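Local coordinates for malate dehydrogenase (Entamoeba histolytica, PDB 3I0P), which probably catalyses the reversible, NAD-dependent oxidation of malate to oxaloacetate, as a dimer whose two subunits both contact the bound cofactor, at residues 17-22 against 27-32; 57-62 against 121-126. All blocks are in the same frame, centred on the assembly; numbering follows the deposited sequence.

Contact 1. Residues 17-22 against 27-32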
# COMPACT_ATOMS: atom_id res chain seq x y z
N PHE A 17 -1.96 17.49 -31.06
CA PHE A 17 -1.10 16.73 -31.97
C PHE A 17 -1.27 15.25 -31.72
O PHE A 17 -1.40 14.47 -32.65
CB PHE A 17 0.37 17.12 -31.77
CG PHE A 17 1.32 16.29 -32.57
CD1 PHE A 17 1.46 16.50 -33.95
CD2 PHE A 17 2.10 15.31 -31.96
CE1 PHE A 17 2.36 15.73 -34.70
CE2 PHE A 17 3.00 14.53 -32.70
CZ PHE A 17 3.13 14.74 -34.07
N MET A 18 -1.29 14.90 -30.44
CA MET A 18 -1.40 13.51 -30.01
C MET A 18 -2.73 12.94 -30.51
O MET A 18 -2.79 11.82 -31.02
CB MET A 18 -1.31 13.47 -28.49
CG MET A 18 -0.36 12.43 -27.97
SD MET A 18 0.66 12.88 -26.55
CE MET A 18 -0.49 13.76 -25.48
N TYR A 19 -3.78 13.74 -30.40
CA TYR A 19 -5.12 13.35 -30.80
C TYR A 19 -5.26 13.21 -32.32
O TYR A 19 -5.94 12.30 -32.80
CB TYR A 19 -6.10 14.37 -30.23
CG TYR A 19 -7.51 14.36 -30.76
CD1 TYR A 19 -8.41 13.36 -30.39
CD2 TYR A 19 -7.96 15.38 -31.59
CE1 TYR A 19 -9.73 13.37 -30.87
CE2 TYR A 19 -9.27 15.40 -32.08
CZ TYR A 19 -10.14 14.39 -31.71
OH TYR A 19 -11.43 14.43 -32.18
N GLN A 20 -4.60 14.09 -33.08
CA GLN A 20 -4.64 13.99 -34.54
C GLN A 20 -3.87 12.78 -35.04
O GLN A 20 -4.35 12.05 -35.92
CB GLN A 20 -4.16 15.27 -35.23
CG GLN A 20 -4.97 16.55 -34.93
CD GLN A 20 -6.45 16.47 -35.33
OE1 GLN A 20 -6.81 15.86 -36.34
NE2 GLN A 20 -7.30 17.12 -34.54
N VAL A 21 -2.69 12.53 -34.48
CA VAL A 21 -1.89 11.38 -34.90
C VAL A 21 -2.59 10.05 -34.57
O VAL A 21 -2.48 9.07 -35.33
CB VAL A 21 -0.45 11.43 -34.32
CG1 VAL A 21 0.35 10.22 -34.78
CG2 VAL A 21 0.24 12.71 -34.75
N LEU A 22 -3.32 10.02 -33.46
CA LEU A 22 -4.05 8.82 -33.05
C LEU A 22 -5.24 8.55 -33.97
O LEU A 22 -5.57 7.39 -34.23
CB LEU A 22 -4.50 8.92 -31.59
CG LEU A 22 -3.45 8.68 -30.51
CD1 LEU A 22 -3.88 9.29 -29.18
CD2 LEU A 22 -3.17 7.19 -30.36
N SER A 27 -7.33 5.08 -34.78
CA SER A 27 -8.05 5.00 -33.51
C SER A 27 -9.51 5.44 -33.63
O SER A 27 -9.84 6.35 -34.38
CB SER A 27 -7.38 5.85 -32.43
OG SER A 27 -6.03 5.48 -32.27
N ASP A 28 -10.37 4.77 -32.87
CA ASP A 28 -11.71 5.26 -32.62
C ASP A 28 -11.56 6.66 -32.01
O ASP A 28 -10.66 6.90 -31.20
CB ASP A 28 -12.45 4.33 -31.66
CG ASP A 28 -13.69 4.97 -31.06
OD1 ASP A 28 -14.81 4.64 -31.50
OD2 ASP A 28 -13.56 5.83 -30.16
N GLU A 29 -12.44 7.58 -32.41
CA GLU A 29 -12.30 8.98 -31.99
C GLU A 29 -12.34 9.16 -30.47
O GLU A 29 -11.50 9.88 -29.91
CB GLU A 29 -13.33 9.87 -32.70
CG GLU A 29 -13.04 11.35 -32.53
CD GLU A 29 -13.69 11.95 -31.29
OE1 GLU A 29 -14.58 11.32 -30.68
OE2 GLU A 29 -13.31 13.08 -30.93
N GLU A 30 -13.30 8.53 -29.80
CA GLU A 30 -13.37 8.62 -28.35
C GLU A 30 -12.10 8.02 -27.71
O GLU A 30 -11.56 8.59 -26.77
CB GLU A 30 -14.63 7.97 -27.80
CG GLU A 30 -14.91 8.30 -26.33
CD GLU A 30 -16.10 7.55 -25.75
OE1 GLU A 30 -16.68 6.67 -26.45
OE2 GLU A 30 -16.46 7.84 -24.58
N ASN A 31 -11.64 6.88 -28.24
CA ASN A 31 -10.38 6.28 -27.81
C ASN A 31 -9.20 7.25 -27.89
O ASN A 31 -8.41 7.35 -26.96
CB ASN A 31 -10.06 5.01 -28.60
CG ASN A 31 -10.89 3.80 -28.15
OD1 ASN A 31 -11.81 3.91 -27.33
ND2 ASN A 31 -10.55 2.62 -28.70
N ALA A 32 -9.09 7.98 -29.01
CA ALA A 32 -8.02 8.97 -29.16
C ALA A 32 -8.09 10.00 -28.04
O ALA A 32 -7.05 10.39 -27.51
CB ALA A 32 -8.09 9.65 -30.52
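Tyr19 reaches across from helix 11-24 to Glu29 in the first turn of helix 29-45, and their flat groups meet almost perpendicularly, with the ring and carboxylate planes 88° apart. Tyr19 OH donates to Glu29 OE2 over 2.6 Å. The carboxylate oxygen lies at the edge of the ring, near its plane, and receives the bond on its anti lone pair, the one turned away from OE1. Tyr19 CG stands anti to its own backbone N (chi1 167°), which carries the ring out along the gap between the helices, while the Glu29 chain bends at chi2 (-89°) and brings its carboxylate round to the hydroxyl. OE1 of the same group forms a salt bridge with Arg33, one turn further along the helix.

Behind this polar end, Ala32 CB fits between two side chains of helix 11-24. Ala32 CB lies 3.7 Å from Tyr19 CD1, approaching the ring obliquely, and 3.8 Å from Leu22 CB. Leu22 CD1 extends past it to 3.7 Å from Ala32 O.

The turn itself is fastened at Leu22 O, which accepts twice from Ser27. Ser27 N lies in the carbonyl plane, 3.0 Å from Leu22 O, whereas Ser27 OG, 2.8 Å from Leu22 O, sits above that plane. Asp28 then N-caps helix 29-45, its OD2 accepting from Asn31 N at 2.9 Å.

These are two consecutive helices of a helical hairpin, with helix 55-64 covering the Met18, Val21 and Leu22 side. The gap is apolar at Ala32 and Leu22 and polar at its outer, partly exposed end, where Tyr19 and Glu29 meet and a hydroxyl and an arginine both serve Glu29, an arrangement likely to favour the ionised carboxylate.

Contact 2. Residues 57-62 against 121-126. With NAD (nicotinamide-adenine-dinucleotide), chain B.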
# COMPACT_ATOMS: atom_id res chain seq x y z
N THR A 57 7.34 5.65 -29.47
CA THR A 57 7.84 4.28 -29.29
C THR A 57 6.89 3.37 -28.51
O THR A 57 6.80 2.18 -28.81
CB THR A 57 9.22 4.25 -28.62
OG1 THR A 57 9.14 4.85 -27.33
CG2 THR A 57 10.25 4.99 -29.47
N VAL A 58 6.18 3.91 -27.52
CA VAL A 58 5.36 3.08 -26.64
C VAL A 58 3.92 2.91 -27.13
O VAL A 58 3.23 1.96 -26.77
CB VAL A 58 5.47 3.54 -25.15
CG1 VAL A 58 4.50 2.81 -24.23
CG2 VAL A 58 6.90 3.35 -24.66
N TYR A 59 3.49 3.82 -28.00
CA TYR A 59 2.12 3.77 -28.52
C TYR A 59 2.04 3.66 -30.05
O TYR A 59 1.53 2.65 -30.56
CB TYR A 59 1.28 4.92 -27.95
CG TYR A 59 1.26 4.88 -26.44
CD1 TYR A 59 0.48 3.94 -25.75
CD2 TYR A 59 2.08 5.73 -25.68
CE1 TYR A 59 0.49 3.88 -24.36
CE2 TYR A 59 2.09 5.68 -24.29
CZ TYR A 59 1.29 4.76 -23.64
OH TYR A 59 1.29 4.69 -22.26
N ILE A 60 2.55 4.66 -30.76
CA ILE A 60 2.44 4.70 -32.23
C ILE A 60 3.16 3.52 -32.89
O ILE A 60 2.56 2.79 -33.67
CB ILE A 60 2.86 6.08 -32.83
CG1 ILE A 60 2.13 7.24 -32.11
CG2 ILE A 60 2.60 6.13 -34.35
CD1 ILE A 60 0.59 7.15 -32.13
N ASP A 61 4.42 3.32 -32.55
CA ASP A 61 5.18 2.18 -33.06
C ASP A 61 4.51 0.84 -32.75
O ASP A 61 4.68 -0.13 -33.49
CB ASP A 61 6.59 2.15 -32.47
CG ASP A 61 7.53 3.17 -33.11
OD1 ASP A 61 7.12 3.89 -34.05
OD2 ASP A 61 8.69 3.24 -32.64
N ARG A 62 3.76 0.80 -31.66
CA ARG A 62 3.15 -0.45 -31.23
C ARG A 62 1.84 -0.71 -31.96
O ARG A 62 1.54 -1.86 -32.30
CB ARG A 62 3.00 -0.49 -29.71
CG ARG A 62 4.33 -0.44 -29.00
CD ARG A 62 4.25 -1.10 -27.64
NE ARG A 62 5.51 -1.00 -26.90
CZ ARG A 62 5.62 -1.13 -25.58
NH1 ARG A 62 4.54 -1.36 -24.85
NH2 ARG A 62 6.79 -1.03 -25.00
N SER A 121 -5.20 -6.27 -21.51
CA SER A 121 -5.07 -4.84 -21.76
C SER A 121 -3.61 -4.50 -22.06
O SER A 121 -2.76 -5.39 -22.12
CB SER A 121 -5.56 -4.05 -20.55
OG SER A 121 -5.64 -2.66 -20.83
N THR A 122 -3.33 -3.22 -22.26
CA THR A 122 -1.98 -2.77 -22.57
C THR A 122 -1.58 -1.64 -21.64
O THR A 122 -2.35 -1.27 -20.75
CB THR A 122 -1.84 -2.34 -24.06
OG1 THR A 122 -2.81 -1.32 -24.36
CG2 THR A 122 -2.05 -3.53 -25.00
N HIS A 123 -0.38 -1.09 -21.85
CA HIS A 123 0.16 -0.01 -21.03
C HIS A 123 -0.85 1.11 -20.82
O HIS A 123 -1.49 1.58 -21.77
CB HIS A 123 1.44 0.53 -21.66
CG HIS A 123 2.34 1.22 -20.69
ND1 HIS A 123 2.34 2.58 -20.50
CD2 HIS A 123 3.28 0.72 -19.84
CE1 HIS A 123 3.24 2.90 -19.59
NE2 HIS A 123 3.82 1.79 -19.16
N PHE A 124 -1.01 1.53 -19.57
CA PHE A 124 -2.06 2.48 -19.24
C PHE A 124 -1.54 3.82 -18.72
O PHE A 124 -2.29 4.60 -18.13
CB PHE A 124 -3.15 1.83 -18.35
CG PHE A 124 -2.87 1.81 -16.87
CD1 PHE A 124 -3.84 1.36 -15.99
CD2 PHE A 124 -1.65 2.25 -16.34
CE1 PHE A 124 -3.62 1.35 -14.61
CE2 PHE A 124 -1.42 2.26 -14.96
CZ PHE A 124 -2.41 1.79 -14.09
N GLY A 125 -0.26 4.09 -18.98
CA GLY A 125 0.36 5.35 -18.61
C GLY A 125 0.46 5.51 -17.11
O GLY A 125 0.80 4.57 -16.40
N ILE A 126 0.16 6.71 -16.61
CA ILE A 126 0.29 6.96 -15.18
C ILE A 126 -0.86 6.40 -14.34
O ILE A 126 -2.03 6.64 -14.63
CB ILE A 126 0.54 8.46 -14.86
CG1 ILE A 126 -0.50 9.36 -15.54
CG2 ILE A 126 1.94 8.84 -15.26
CD1 ILE A 126 -0.63 10.72 -14.86
PA NAD B . 8.13 8.85 -7.68
O1A NAD B . 8.36 9.98 -8.65
O2A NAD B . 9.31 8.27 -6.96
O5B NAD B . 7.06 9.39 -6.60
C5B NAD B . 5.85 10.02 -7.05
C4B NAD B . 4.81 10.16 -5.93
O4B NAD B . 5.42 10.50 -4.67
C3B NAD B . 3.81 11.26 -6.19
O3B NAD B . 2.56 10.90 -5.59
C2B NAD B . 4.41 12.46 -5.49
O2B NAD B . 3.40 13.41 -5.12
C1B NAD B . 5.03 11.81 -4.27
N9A NAD B . 6.20 12.54 -3.69
C8A NAD B . 7.38 12.77 -4.29
N7A NAD B . 8.17 13.43 -3.42
C5A NAD B . 7.49 13.59 -2.27
C6A NAD B . 7.78 14.18 -1.03
N6A NAD B . 8.98 14.76 -0.79
N1A NAD B . 6.83 14.18 -0.05
C2A NAD B . 5.63 13.62 -0.26
N3A NAD B . 5.34 13.05 -1.43
C4A NAD B . 6.24 13.02 -2.45
O3 NAD B . 7.27 7.66 -8.37
PN NAD B . 7.73 6.62 -9.54
O1N NAD B . 7.73 5.24 -8.93
O2N NAD B . 8.95 7.14 -10.26
O5D NAD B . 6.52 6.67 -10.59
C5D NAD B . 6.42 7.73 -11.54
C4D NAD B . 5.27 7.46 -12.51
O4D NAD B . 5.53 6.28 -13.27
C3D NAD B . 3.95 7.23 -11.80
O3D NAD B . 2.99 8.16 -12.33
C2D NAD B . 3.58 5.78 -12.07
O2D NAD B . 2.18 5.51 -12.26
C1D NAD B . 4.32 5.51 -13.37
N1N NAD B . 4.56 4.09 -13.58
C2N NAD B . 3.77 3.43 -14.46
C3N NAD B . 3.97 2.07 -14.69
C7N NAD B . 3.10 1.32 -15.67
O7N NAD B . 3.31 0.12 -15.85
N7N NAD B . 2.13 1.96 -16.30
C4N NAD B . 4.99 1.40 -14.02
C5N NAD B . 5.79 2.10 -13.11
C6N NAD B . 5.55 3.46 -12.91
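Tyr59 and His123 join a helical turn to an irregular loop: helix 55-64 widens into a pi-type turn at 57-60, and the nearest CA atoms, those of Val58 and His123, are 8.2 Å apart, a gap spanned by side chains. The two side chains cross at about a right angle. His123 ND1 donates to Tyr59 OH over 2.9 Å with an N-H...O angle of 157°, and the hydroxyl lies close to the imidazole plane. His123 CG is anti to the backbone N (chi1 -157°), which turns the imidazole toward the helix. Val58 CG1 sits over one face of the Tyr59 ring, off toward its rim, and comes within 4.3 Å of His123 ND1, while His123 O lies in plane at the phenol edge.

The loop links strand 113-121 of the central mixed sheet to helix 127-136, and its residues 123-126 line the NAD pocket. One face of the His123 ring carries the nicotinamide amide nitrogen, NAD N7N, 3.3 Å from NE2. NAD N7N donates to Gly125 O over 2.9 Å. Tyr59 is a second-shell residue whose bond probably fixes the rotation of the imidazole, which itself borders the cofactor. Phe124 stacks with His284 and Tyr130 beside the amide, and Ile126 CG2 lies 3.2 Å from the ribose hydroxyl NAD O3D. His245 and Lys246 of the second subunit also hydrogen-bond to NAD.

Contact 1 closes before contact 2 opens along the chain, and their centres lie 13 Å apart on the same side of the chain's centre. The first joins helices 11-24 and 29-45; the second takes up the next helix, 55-64, and ties it to the loop that follows strand 113-121. They touch where Ile60 CD1 packs 4.1 Å from Val21 CG1 and close to Leu22 CD2. Helix 55-64 thus rests on helix 11-24 while its Tyr59 reaches toward the nicotinamide pocket. The three consecutive helices pack on one another, Tyr59 touching Leu39 of helix 29-45, and lead inward toward the cofactor, from contact 1, centred about 20 Å from the chain's centre, to contact 2, about 11 Å.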